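Local coordinates for protein 4-hydroxy-3-methylbut-2-enyl diphosphate reductase (Aquifex aeolicus, PDB 3DNF) that catalyses the reductive, iron-sulfur-dependent conversion of (E)-4-hydroxy-3-methylbut-2-enyl diphosphate into isopentenyl and dimethylallyl diphosphate, the last step of the non-mevalonate isoprenoid pathway, at residues E170-K173 against E174-E178; I270-Q273 against V274-R277. All blocks are in the same frame, centred on the assembly; numbering follows the deposited sequence.

How the contacts relate
Contacts 1 and 2 are each a stretch of a single helix, helix 169-182 and helix 268-281, and they sit on opposite sides of the chain's centre, with nearest atoms about 26 Å apart. Both are partly buried, and in both the inner side of the helix packs on a four-stranded parallel sheet. Contact 1 is the more aromatic: two phenylalanines each lie against the valine one turn on, and K173, E174 and E178 form salt bridges with the second subunit. Contact 2 sets mainly aliphatic side chains (I270, I271, V274) on its sheet, has no neighbouring chain against it, and turns outward a polar surface where a serine hydroxyl bonds back to the backbone.

Contact 1: E170-K173 against E174-E178; sequences EFFK and EVVGE
F171 and F172 each carry a valine methyl on one ring face, a turn further along helix 169-182. V175 CG2 stands 3.6 Å from the centroid of the F171 ring, 21° off its normal, in a CH-pi contact displaced toward the rim; the closest ring atom is F171 CZ, at 3.4 Å from V175 CG2. V176 CG2 repeats the pattern more loosely over the F172 ring, 3.9 Å from its centroid. With CG anti to the backbone N in both phenylalanines (chi1 -175° in F171), the rings swing along the helix toward the following turn, and each valine offers the methyl that lies beside its own backbone N. Replacing F171 by alanine removes the ring, which would probably leave V175 CG2 without its aromatic partner and open a gap beside V119 of strand 115-119.

Four backbone bonds hold this part of the helix. V175 N reaches F171 O at 2.9 Å and V176 N reaches F172 O at 3.0 Å, both nearly straight, while E174 N to E170 O and G177 N to K173 O are longer and more bent.

K173, E174 and E178 face the second subunit. There the extended K173 forms intersubunit salt bridges with E174 and E178 of the second subunit, and E174 and E178 of this chain both pair with K173 of the second subunit. K173 also packs on G177 of the second subunit, and V176 meets V176 there.

F172 and V176, which rest on I161 and V188 from the two strands that this helix connects, also reach the second subunit. Aromatic-aliphatic pairs four residues apart thus belong to the crossover helix of a beta-alpha-beta unit, strand 158-163, helix 169-182, strand 185-189.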
loop_
_atom_site.group_PDB
_atom_site.type_symbol
_atom_site.label_atom_id
_atom_site.label_comp_id
_atom_site.label_asym_id
_atom_site.label_seq_id
_atom_site.Cartn_x
_atom_site.Cartn_y
_atom_site.Cartn_z
ATOM N N GLU B 170 9.469 -5.129 -3.632
ATOM C CA GLU B 170 8.592 -4.889 -4.764
ATOM C C GLU B 170 7.216 -5.521 -4.637
ATOM O O GLU B 170 6.208 -4.869 -4.896
ATOM C CB GLU B 170 9.259 -5.340 -6.058
ATOM C CG GLU B 170 9.719 -4.179 -6.898
ATOM C CD GLU B 170 9.993 -4.577 -8.339
ATOM O OE1 GLU B 170 10.513 -5.695 -8.557
ATOM O OE2 GLU B 170 9.690 -3.768 -9.244
ATOM N N PHE B 171 7.174 -6.778 -4.218
ATOM C CA PHE B 171 5.868 -7.424 -4.008
ATOM C C PHE B 171 5.107 -6.893 -2.800
ATOM O O PHE B 171 3.891 -6.706 -2.840
ATOM C CB PHE B 171 5.996 -8.951 -3.993
ATOM C CG PHE B 171 4.673 -9.652 -3.907
ATOM C CD1 PHE B 171 3.721 -9.507 -4.914
ATOM C CD2 PHE B 171 4.379 -10.441 -2.808
ATOM C CE1 PHE B 171 2.481 -10.140 -4.825
ATOM C CE2 PHE B 171 3.144 -11.083 -2.702
ATOM C CZ PHE B 171 2.199 -10.942 -3.718
ATOM N N PHE B 172 5.846 -6.588 -1.756
ATOM C CA PHE B 172 5.212 -6.045 -0.555
ATOM C C PHE B 172 4.535 -4.715 -0.885
ATOM O O PHE B 172 3.404 -4.487 -0.510
ATOM C CB PHE B 172 6.270 -5.818 0.480
ATOM C CG PHE B 172 5.714 -5.415 1.808
ATOM C CD1 PHE B 172 4.949 -6.328 2.556
ATOM C CD2 PHE B 172 5.894 -4.105 2.279
ATOM C CE1 PHE B 172 4.427 -5.966 3.766
ATOM C CE2 PHE B 172 5.381 -3.735 3.523
ATOM C CZ PHE B 172 4.627 -4.668 4.254
ATOM N N LYS B 173 5.227 -3.869 -1.659
ATOM C CA LYS B 173 4.703 -2.559 -2.079
ATOM C C LYS B 173 3.396 -2.716 -2.896
ATOM O O LYS B 173 2.425 -1.977 -2.686
ATOM C CB LYS B 173 5.779 -1.766 -2.837
ATOM C CG LYS B 173 5.260 -0.536 -3.525
ATOM C CD LYS B 173 6.364 0.242 -4.185
ATOM C CE LYS B 173 5.773 1.434 -4.894
ATOM N NZ LYS B 173 6.846 2.135 -5.640
ATOM N N GLU B 174 3.388 -3.705 -3.796
ATOM C CA GLU B 174 2.232 -4.020 -4.629
ATOM C C GLU B 174 1.028 -4.492 -3.816
ATOM O O GLU B 174 -0.099 -4.025 -4.078
ATOM C CB GLU B 174 2.612 -5.075 -5.696
ATOM C CG GLU B 174 1.460 -5.575 -6.560
ATOM C CD GLU B 174 0.956 -4.536 -7.537
ATOM O OE1 GLU B 174 1.658 -3.520 -7.760
ATOM O OE2 GLU B 174 -0.160 -4.715 -8.084
ATOM N N VAL B 175 1.264 -5.439 -2.891
ATOM C CA VAL B 175 0.213 -5.992 -2.022
ATOM C C VAL B 175 -0.408 -4.895 -1.152
ATOM O O VAL B 175 -1.633 -4.796 -1.027
ATOM C CB VAL B 175 0.743 -7.129 -1.075
ATOM C CG1 VAL B 175 -0.375 -7.525 -0.059
ATOM C CG2 VAL B 175 1.157 -8.311 -1.882
ATOM N N VAL B 176 0.447 -4.103 -0.519
ATOM C CA VAL B 176 -0.035 -3.011 0.330
ATOM C C VAL B 176 -0.917 -2.027 -0.465
ATOM O O VAL B 176 -2.015 -1.682 -0.047
ATOM C CB VAL B 176 1.143 -2.274 1.026
ATOM C CG1 VAL B 176 0.672 -0.926 1.633
ATOM C CG2 VAL B 176 1.829 -3.190 2.081
ATOM N N GLY B 177 -0.445 -1.594 -1.628
ATOM C CA GLY B 177 -1.154 -0.625 -2.442
ATOM C C GLY B 177 -2.474 -1.201 -2.919
ATOM O O GLY B 177 -3.503 -0.543 -2.857
ATOM N N GLU B 178 -2.440 -2.462 -3.350
ATOM C CA GLU B 178 -3.635 -3.101 -3.866
ATOM C C GLU B 178 -4.703 -3.273 -2.791
ATOM O O GLU B 178 -5.854 -2.856 -2.975
ATOM C CB GLU B 178 -3.287 -4.436 -4.542
ATOM C CG GLU B 178 -4.468 -5.044 -5.327
ATOM C CD GLU B 178 -4.995 -4.181 -6.486
ATOM O OE1 GLU B 178 -4.233 -3.396 -7.097
ATOM O OE2 GLU B 178 -6.200 -4.302 -6.789
#

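Contact 2: I270-Q273 against V274-R277; sequences IIEQ and VKSR
E272 O is gripped twice by S276, one turn later in helix 268-281. The hydroxyl is the donor of the shorter bond, S276 OG to E272 O at 2.7 Å, and the backbone bond from S276 N to E272 O measures 3.0 Å. The two donors arrive from opposite faces of the carbonyl plane, each tilted 27° from it. Lying between its own backbone N and carbonyl carbon (chi1 41°), OG is turned back toward the preceding turn, where that oxygen lies.

Beside this pair, E272 and K275 run side by side and point the same way. E272 is bent at chi2, which lays its carboxylate along the lysine chain, and OE1 comes within 3.8 Å of K275 CD. The charged ends do not touch: E272 OE1 and K275 NZ are 5.1 Å apart, so any attraction between these opposite charges is probably a modest through-space one. Both side chains also touch I6 of strand 3-6.

V274 belongs to the inner side. Its CG2, beside the backbone N, lies 3.5 Å from I270 O, the oxygen that accepts V274 N at 3.0 Å. I270, I271 and V274 are buried over strands 257-262 and 212-216, with I260 under both I271 and V274. K275 N to I271 O is another regular helix bond, whereas R277 N to Q273 O is longer, 3.2 Å, and more bent. R277 then leads its guanidinium away to a salt bridge with E280.

The chemistry therefore changes by degrees round the helix: aliphatic side chains seat it on the parallel sheet, E272 and K275 lie at the margin against I6 without a direct salt bridge, and exposed S276 satisfies its hydroxyl locally by giving the helix carbonyl of E272 a second donor.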
loop_
_atom_site.group_PDB
_atom_site.type_symbol
_atom_site.label_atom_id
_atom_site.label_comp_id
_atom_site.label_asym_id
_atom_site.label_seq_id
_atom_site.Cartn_x
_atom_site.Cartn_y
_atom_site.Cartn_z
ATOM N N ILE B 270 35.239 -18.656 6.390
ATOM C CA ILE B 270 35.395 -18.892 4.944
ATOM C C ILE B 270 35.912 -17.621 4.254
ATOM O O ILE B 270 36.813 -17.705 3.427
ATOM C CB ILE B 270 34.113 -19.462 4.279
ATOM C CG1 ILE B 270 33.929 -20.920 4.708
ATOM C CG2 ILE B 270 34.196 -19.365 2.731
ATOM C CD1 ILE B 270 32.535 -21.524 4.450
ATOM N N ILE B 271 35.344 -16.463 4.598
ATOM C CA ILE B 271 35.835 -15.177 4.079
ATOM C C ILE B 271 37.325 -14.944 4.388
ATOM O O ILE B 271 38.069 -14.425 3.547
ATOM C CB ILE B 271 34.987 -13.980 4.591
ATOM C CG1 ILE B 271 33.500 -14.181 4.276
ATOM C CG2 ILE B 271 35.498 -12.643 4.010
ATOM C CD1 ILE B 271 32.581 -13.161 4.986
ATOM N N GLU B 272 37.761 -15.336 5.581
ATOM C CA GLU B 272 39.183 -15.241 5.952
ATOM C C GLU B 272 40.060 -16.208 5.169
ATOM O O GLU B 272 41.197 -15.873 4.822
ATOM C CB GLU B 272 39.381 -15.440 7.460
ATOM C CG GLU B 272 38.698 -14.372 8.331
ATOM C CD GLU B 272 39.093 -12.942 7.950
ATOM O OE1 GLU B 272 40.301 -12.683 7.800
ATOM O OE2 GLU B 272 38.188 -12.088 7.795
ATOM N N GLN B 273 39.532 -17.401 4.897
ATOM C CA GLN B 273 40.218 -18.391 4.070
ATOM C C GLN B 273 40.482 -17.827 2.680
ATOM O O GLN B 273 41.572 -17.988 2.134
ATOM C CB GLN B 273 39.397 -19.672 3.954
ATOM C CG GLN B 273 39.478 -20.581 5.167
ATOM C CD GLN B 273 38.996 -21.991 4.891
ATOM O OE1 GLN B 273 39.285 -22.906 5.658
ATOM N NE2 GLN B 273 38.253 -22.177 3.799
ATOM N N VAL B 274 39.471 -17.162 2.126
ATOM C CA VAL B 274 39.574 -16.516 0.822
ATOM C C VAL B 274 40.571 -15.340 0.841
ATOM O O VAL B 274 41.448 -15.246 -0.029
ATOM C CB VAL B 274 38.176 -16.092 0.305
ATOM C CG1 VAL B 274 38.285 -15.175 -0.932
ATOM C CG2 VAL B 274 37.347 -17.333 -0.005
ATOM N N LYS B 275 40.445 -14.476 1.850
ATOM C CA LYS B 275 41.322 -13.321 2.019
ATOM C C LYS B 275 42.797 -13.715 2.085
ATOM O O LYS B 275 43.625 -13.126 1.392
ATOM C CB LYS B 275 40.927 -12.507 3.260
ATOM C CG LYS B 275 41.848 -11.331 3.582
ATOM C CD LYS B 275 41.323 -10.550 4.766
ATOM C CE LYS B 275 42.263 -9.427 5.121
ATOM N NZ LYS B 275 41.478 -8.246 5.557
ATOM N N SER B 276 43.134 -14.702 2.909
ATOM C CA SER B 276 44.548 -15.050 3.056
ATOM C C SER B 276 45.095 -15.916 1.917
ATOM O O SER B 276 46.311 -16.022 1.749
ATOM C CB SER B 276 44.861 -15.637 4.437
ATOM O OG SER B 276 43.860 -16.525 4.865
ATOM N N ARG B 277 44.205 -16.520 1.130
ATOM C CA ARG B 277 44.629 -17.189 -0.106
ATOM C C ARG B 277 44.940 -16.138 -1.169
ATOM O O ARG B 277 45.898 -16.289 -1.932
ATOM C CB ARG B 277 43.596 -18.240 -0.573
ATOM C CG ARG B 277 43.755 -18.808 -2.008
ATOM C CD ARG B 277 45.199 -18.944 -2.514
ATOM N NE ARG B 277 45.753 -20.288 -2.407
ATOM C CZ ARG B 277 46.727 -20.760 -3.179
ATOM N NH1 ARG B 277 47.266 -20.001 -4.131
ATOM N NH2 ARG B 277 47.164 -22.000 -3.004
#